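Local coordinates for putative ABC transporter, periplasmic binding protein, amino acid (Neisseria gonorrhoeae, PDB 2YJP) that binds L-cysteine as a solute receptor, probably delivering it to an ABC transporter for uptake into the cell, at residues 49-52 with 53-56; 93-96 with 97-100; 248-251 with 252-255. The protein carries 1 engineered substitution. All blocks are in the same frame, centred on the assembly; numbering follows the deposited sequence.

Contact 1: 49-52 with 53-56; sequences AAIK and EKGV. With ZN (zinc ion), chain I.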
loop_
_atom_site.group_PDB
_atom_site.type_symbol
_atom_site.label_atom_id
_atom_site.label_comp_id
_atom_site.label_asym_id
_atom_site.label_seq_id
_atom_site.Cartn_x
_atom_site.Cartn_y
_atom_site.Cartn_z
ATOM N N ALA A 49 -14.331 16.411 -15.040
ATOM C CA ALA A 49 -14.170 17.457 -16.029
ATOM C C ALA A 49 -12.856 18.225 -15.861
ATOM O O ALA A 49 -12.162 18.490 -16.851
ATOM C CB ALA A 49 -15.382 18.409 -16.053
ATOM N N ALA A 50 -12.516 18.602 -14.629
ATOM C CA ALA A 50 -11.309 19.416 -14.419
ATOM C C ALA A 50 -10.056 18.639 -14.831
ATOM O O ALA A 50 -9.147 19.192 -15.405
ATOM C CB ALA A 50 -11.204 19.882 -12.993
ATOM N N ILE A 51 -10.030 17.352 -14.531
ATOM C CA ILE A 51 -8.912 16.532 -14.897
ATOM C C ILE A 51 -8.837 16.316 -16.401
ATOM O O ILE A 51 -7.738 16.297 -16.947
ATOM C CB ILE A 51 -8.922 15.203 -14.140
ATOM C CG1 ILE A 51 -8.622 15.433 -12.635
ATOM C CG2 ILE A 51 -7.889 14.213 -14.765
ATOM C CD1 ILE A 51 -9.115 14.326 -11.751
ATOM N N LYS A 52 -9.986 16.170 -17.071
ATOM C CA LYS A 52 -9.991 15.980 -18.536
ATOM C C LYS A 52 -9.380 17.232 -19.151
ATOM O O LYS A 52 -8.652 17.141 -20.119
ATOM C CB LYS A 52 -11.395 15.675 -19.105
ATOM C CG LYS A 52 -11.906 14.254 -18.757
ATOM C CD LYS A 52 -13.240 13.950 -19.411
ATOM C CE LYS A 52 -13.378 12.452 -19.716
ATOM N NZ LYS A 52 -14.802 12.109 -20.032
ATOM N N GLU A 53 -9.606 18.385 -18.516
ATOM C CA GLU A 53 -9.165 19.658 -19.059
ATOM C C GLU A 53 -7.653 19.812 -18.962
ATOM O O GLU A 53 -6.995 20.273 -19.879
ATOM C CB GLU A 53 -9.837 20.804 -18.328
ATOM C CG GLU A 53 -9.439 22.169 -18.824
ATOM C CD GLU A 53 -10.479 23.189 -18.472
ATOM O OE1 GLU A 53 -10.723 23.428 -17.263
ATOM O OE2 GLU A 53 -11.086 23.738 -19.405
ATOM N N LYS A 54 -7.108 19.432 -17.824
ATOM C CA LYS A 54 -5.665 19.372 -17.707
ATOM C C LYS A 54 -4.988 18.327 -18.588
ATOM O O LYS A 54 -3.825 18.493 -18.891
ATOM C CB LYS A 54 -5.253 19.136 -16.261
ATOM C CG LYS A 54 -5.483 20.369 -15.349
ATOM C CD LYS A 54 -5.119 20.067 -13.893
ATOM C CE LYS A 54 -6.386 19.728 -13.095
ATOM N NZ LYS A 54 -6.191 18.777 -11.892
ATOM N N GLY A 55 -5.680 17.254 -18.983
ATOM C CA GLY A 55 -5.065 16.234 -19.832
ATOM C C GLY A 55 -4.115 15.268 -19.126
ATOM O O GLY A 55 -3.428 14.455 -19.784
ATOM N N VAL A 56 -4.066 15.331 -17.790
ATOM C CA VAL A 56 -3.171 14.508 -17.000
ATOM C C VAL A 56 -3.773 14.322 -15.598
ATOM O O VAL A 56 -4.350 15.260 -15.023
ATOM C CB VAL A 56 -1.725 15.154 -16.905
ATOM C CG1 VAL A 56 -1.761 16.477 -16.186
ATOM C CG2 VAL A 56 -0.729 14.246 -16.203
HETATM ZN ZN ZN I . -10.415 25.886 -17.239
#
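Ala49 and Glu53 meet one turn apart in the short surface helix 48-54. The main-chain bonds come first. Glu53 N donates to Ala49 O at 3.1 Å, Lys54 N to Ala50 O at 3.2 Å, and Gly55 N to Ile51 O at 3.0 Å. Two weaker bonds run three residues back, from Glu53 N to Ala50 O and from Gly55 N to Lys52 O. This is the C-terminal end of a helix closed by a glycine with positive phi (77° at Gly55). Van der Waals contacts are few, and they set side-chain carbons against carbonyl oxygens. The CG2 branch of Ile51 lies 3.7 Å from Val56 O. The bend of Lys54 at chi3 (-98°) keeps its chain near the helix, with CE 3.6 Å from Ala50 O. Its amino end has a long, weak ion pair with Asp119. The third kind of contact is to metal. Glu53 holds a zinc ion through OE1 at 2.5 Å, with CG anti to the backbone N (chi1 180°) and the chain extended outward. OE2 is further off, at 3.1 Å from the zinc. This metal is remote from the cysteine pocket. The helix passes through Gly55 and Val56 into strand 57-61, the middle strand of a parallel sheet.

Contact 2: 93-96 with 97-100; sequences LGSP and DKVE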
loop_
_atom_site.group_PDB
_atom_site.type_symbol
_atom_site.label_atom_id
_atom_site.label_comp_id
_atom_site.label_asym_id
_atom_site.label_seq_id
_atom_site.Cartn_x
_atom_site.Cartn_y
_atom_site.Cartn_z
ATOM N N LEU A 93 -8.573 9.455 -19.841
ATOM C CA LEU A 93 -7.816 10.380 -20.638
ATOM C C LEU A 93 -7.476 9.850 -22.010
ATOM O O LEU A 93 -7.085 10.631 -22.872
ATOM C CB LEU A 93 -6.527 10.802 -19.899
ATOM C CG LEU A 93 -6.892 11.702 -18.723
ATOM C CD1 LEU A 93 -6.165 11.472 -17.598
ATOM C CD2 LEU A 93 -6.825 13.170 -18.981
ATOM N N GLY A 94 -7.613 8.550 -22.226
ATOM C CA GLY A 94 -7.443 7.999 -23.581
ATOM C C GLY A 94 -6.100 7.305 -23.715
ATOM O O GLY A 94 -5.836 6.638 -24.703
ATOM N N SER A 95 -5.247 7.429 -22.694
ATOM C CA SER A 95 -3.919 6.809 -22.759
ATOM C C SER A 95 -3.336 6.503 -21.382
ATOM O O SER A 95 -3.352 7.368 -20.520
ATOM C CB SER A 95 -2.965 7.718 -23.575
ATOM O OG SER A 95 -1.603 7.397 -23.352
ATOM N N PRO A 96 -2.800 5.288 -21.169
ATOM C CA PRO A 96 -2.228 5.009 -19.848
ATOM C C PRO A 96 -0.995 5.881 -19.524
ATOM O O PRO A 96 -0.590 5.953 -18.366
ATOM C CB PRO A 96 -1.840 3.522 -19.937
ATOM C CG PRO A 96 -1.679 3.248 -21.408
ATOM C CD PRO A 96 -2.664 4.134 -22.092
ATOM N N ASP A 97 -0.429 6.582 -20.502
ATOM C CA ASP A 97 0.725 7.448 -20.238
ATOM C C ASP A 97 0.357 8.833 -19.688
ATOM O O ASP A 97 1.229 9.686 -19.463
ATOM C CB ASP A 97 1.534 7.673 -21.531
ATOM C CG ASP A 97 2.051 6.355 -22.174
ATOM O OD1 ASP A 97 2.265 5.316 -21.494
ATOM O OD2 ASP A 97 2.239 6.403 -23.393
ATOM N N LYS A 98 -0.940 9.083 -19.505
ATOM C CA LYS A 98 -1.420 10.384 -19.030
ATOM C C LYS A 98 -1.505 10.447 -17.484
ATOM O O LYS A 98 -2.246 11.239 -16.931
ATOM C CB LYS A 98 -2.764 10.754 -19.670
ATOM C CG LYS A 98 -2.793 10.739 -21.203
ATOM C CD LYS A 98 -2.341 12.051 -21.768
ATOM C CE LYS A 98 -2.912 12.306 -23.150
ATOM N NZ LYS A 98 -1.770 12.793 -23.963
ATOM N N VAL A 99 -0.745 9.623 -16.795
ATOM C CA VAL A 99 -0.658 9.778 -15.376
ATOM C C VAL A 99 0.636 10.511 -15.094
ATOM O O VAL A 99 1.655 10.143 -15.633
ATOM C CB VAL A 99 -0.553 8.429 -14.618
ATOM C CG1 VAL A 99 -0.773 8.654 -13.117
ATOM C CG2 VAL A 99 -1.511 7.422 -15.153
ATOM N N GLU A 100 0.574 11.562 -14.278
ATOM C CA GLU A 100 1.744 12.061 -13.551
ATOM C C GLU A 100 1.795 11.287 -12.203
ATOM O O GLU A 100 0.943 11.535 -11.311
ATOM C CB GLU A 100 1.559 13.543 -13.315
ATOM C CG GLU A 100 2.786 14.287 -12.843
ATOM C CD GLU A 100 2.789 15.769 -13.353
#
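Ser95 O accepts Lys98 N at 3.1 Å across a type I beta turn, with Pro96 (phi -65°) and Asp97 at its two corners. The turn belongs to the beta-alpha-beta crossover that links strand 57-61, by way of helix 80-93, to the parallel strand 99-103. Gly94 ends the helix with positive phi (104°). The donor Lys98 N stands above the Ser95 carbonyl plane. Ser95 also uses its side chain: OG accepts Asp97 N at 3.2 Å, which makes an ST turn within the beta turn. OG is anti to the backbone N of Ser95 (chi1 163°), which brings it round to the Asp97 amide. Thus both oxygens of one serine hold the bend. The Asp97 CB sits alongside OG, 3.6 Å away. The Leu93 and Lys98 side chains cross obliquely, CB to CB at 3.8 Å. Lys98 CG also reaches Ser95 CB at 3.8 Å before its chain bends and leads away. Leu93 packs on Ile57 too, and Lys98 shares a backbone hydrogen bond with that residue. Pro96 rests on Lys86 and Lys90 of helix 80-93. At the start of the strand, Val99 CG2 lies 3.7 Å from Pro96 O.

Contact 3: 248-251 with 252-255; sequences ADLL and NWVN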
loop_
_atom_site.group_PDB
_atom_site.type_symbol
_atom_site.label_atom_id
_atom_site.label_comp_id
_atom_site.label_asym_id
_atom_site.label_seq_id
_atom_site.Cartn_x
_atom_site.Cartn_y
_atom_site.Cartn_z
ATOM N N ALA A 248 -17.036 14.085 -4.572
ATOM C CA ALA A 248 -17.966 13.015 -4.934
ATOM C C ALA A 248 -17.951 12.713 -6.428
ATOM O O ALA A 248 -18.242 11.594 -6.872
ATOM C CB ALA A 248 -19.372 13.385 -4.518
ATOM N N ASP A 249 -17.603 13.718 -7.208
ATOM C CA ASP A 249 -17.534 13.541 -8.639
ATOM C C ASP A 249 -16.454 12.515 -9.053
ATOM O O ASP A 249 -16.753 11.583 -9.829
ATOM C CB ASP A 249 -17.356 14.886 -9.350
ATOM C CG ASP A 249 -17.488 14.760 -10.826
ATOM O OD1 ASP A 249 -18.599 14.474 -11.333
ATOM O OD2 ASP A 249 -16.476 14.943 -11.505
ATOM N N LEU A 250 -15.229 12.685 -8.544
ATOM C CA LEU A 250 -14.135 11.760 -8.850
ATOM C C LEU A 250 -14.306 10.405 -8.138
ATOM O O LEU A 250 -13.995 9.347 -8.711
ATOM C CB LEU A 250 -12.779 12.352 -8.492
ATOM C CG LEU A 250 -11.543 11.582 -9.056
ATOM C CD1 LEU A 250 -11.508 11.393 -10.594
ATOM C CD2 LEU A 250 -10.254 12.223 -8.570
ATOM N N LEU A 251 -14.799 10.473 -6.894
ATOM C CA LEU A 251 -15.159 9.311 -6.124
ATOM C C LEU A 251 -16.122 8.416 -6.908
ATOM O O LEU A 251 -15.895 7.200 -7.034
ATOM C CB LEU A 251 -15.787 9.719 -4.776
ATOM C CG LEU A 251 -16.187 8.522 -3.922
ATOM C CD1 LEU A 251 -14.874 7.697 -3.483
ATOM C CD2 LEU A 251 -17.048 8.931 -2.673
ATOM N N ASN A 252 -17.219 9.014 -7.399
ATOM C CA ASN A 252 -18.213 8.237 -8.101
ATOM C C ASN A 252 -17.661 7.573 -9.391
ATOM O O ASN A 252 -17.942 6.390 -9.666
ATOM C CB ASN A 252 -19.433 9.087 -8.418
ATOM C CG ASN A 252 -20.447 8.320 -9.195
ATOM O OD1 ASN A 252 -20.862 7.220 -8.790
ATOM N ND2 ASN A 252 -20.821 8.848 -10.328
ATOM N N TRP A 253 -16.839 8.327 -10.134
ATOM C CA TRP A 253 -16.157 7.797 -11.306
ATOM C C TRP A 253 -15.181 6.673 -10.991
ATOM O O TRP A 253 -15.205 5.643 -11.675
ATOM C CB TRP A 253 -15.412 8.909 -12.032
ATOM C CG TRP A 253 -14.895 8.446 -13.321
ATOM C CD1 TRP A 253 -15.583 8.325 -14.499
ATOM C CD2 TRP A 253 -13.576 7.987 -13.576
ATOM N NE1 TRP A 253 -14.740 7.850 -15.479
ATOM C CE2 TRP A 253 -13.507 7.639 -14.936
ATOM C CE3 TRP A 253 -12.429 7.871 -12.790
ATOM C CZ2 TRP A 253 -12.336 7.143 -15.520
ATOM C CZ3 TRP A 253 -11.276 7.382 -13.367
ATOM C CH2 TRP A 253 -11.234 7.018 -14.709
ATOM N N VAL A 254 -14.348 6.862 -9.957
ATOM C CA VAL A 254 -13.442 5.810 -9.451
ATOM C C VAL A 254 -14.171 4.516 -9.062
ATOM O O VAL A 254 -13.759 3.422 -9.474
ATOM C CB VAL A 254 -12.471 6.302 -8.332
ATOM C CG1 VAL A 254 -11.517 5.171 -7.864
ATOM C CG2 VAL A 254 -11.566 7.416 -8.859
ATOM N N ASN A 255 -15.266 4.640 -8.317
ATOM C CA ASN A 255 -16.118 3.483 -7.940
ATOM C C ASN A 255 -16.559 2.642 -9.164
ATOM O O ASN A 255 -16.407 1.429 -9.151
ATOM C CB ASN A 255 -17.378 3.954 -7.214
ATOM C CG ASN A 255 -17.097 4.415 -5.794
ATOM O OD1 ASN A 255 -16.042 4.137 -5.236
ATOM N ND2 ASN A 255 -18.056 5.127 -5.203
#
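Leu250 and Val254 form the tight part of this first stretch of helix 248-264. Four main-chain bonds run from residue i+4 back to residue i, as in the first turns of a regular alpha-helix. Val254 N donates to Leu250 O at 2.8 Å in a nearly straight bond (169° at the hydrogen). The CG2 branch of Val254 presses on the same oxygen at 3.1 Å. It gets there because CG2 is anti to the Val254 carbonyl carbon, beside the backbone N that makes the bond. CG2 also meets Leu250 CG at 4.2 Å. Trp253 is looser: Leu250 CD1 comes obliquely to its ring, 4.3 Å from CE3. Both Leu250 and Val254 are buried.

Leu251 and Asn255 are the intermediate case. Asn255 N bonds to Leu251 O at 2.9 Å, and the amide of Asn255 folds back over that oxygen. Leu251 CG lies 4.1 Å from Asn255 ND2. CG of Asn255 lies beside its own backbone N (chi1 -74°), which keeps the amide close to the preceding turn. OD1 is engaged by the backbone N of Asp139.

Ala248, Asp249 and Asn252 are exposed. This side keeps its main-chain bonds but has little side-chain packing. Asn252 N bonds to Ala248 O at 2.8 Å. Trp253 N to Asp249 O, at 3.3 Å, is the longest of the four bonds. Asp249 does not touch the next turn with its side chain; OD2 accepts a hydrogen bond from Val48 N.

The helix packs into its neighbours on several sides. Leu250 and Leu251 rest on Val243 and Val254 on Pro241, both of strand 237-244. Ala138 meets Leu251, Val254 and Asn255. Trp253 reaches Asp91 and Leu92 of helix 80-93, and also Val48 of helix 48-54.

Overall arrangement
The three contacts lie on the same side of the chain's centre and follow one another in sequence. Contacts 1 and 2 have centres about 11 Å apart and touch: Gly55 O is 3.3 Å from Lys98 CD, and Val56 CG2 is 3.4 Å from Lys98 O. They lead into strands 57-61 and 99-103, neighbours in one parallel sheet. Contact 3 comes late in the chain, on helix 248-264. Its centre is about 14 Å from that of contact 1, which it meets through Ile51 and Leu250, and about 18 Å from that of contact 2, without touch. The N-terminal helix 48-54 thus packs against the late helix 248-264 and leads into the sheet; all three contacts lie away from the cysteine pocket.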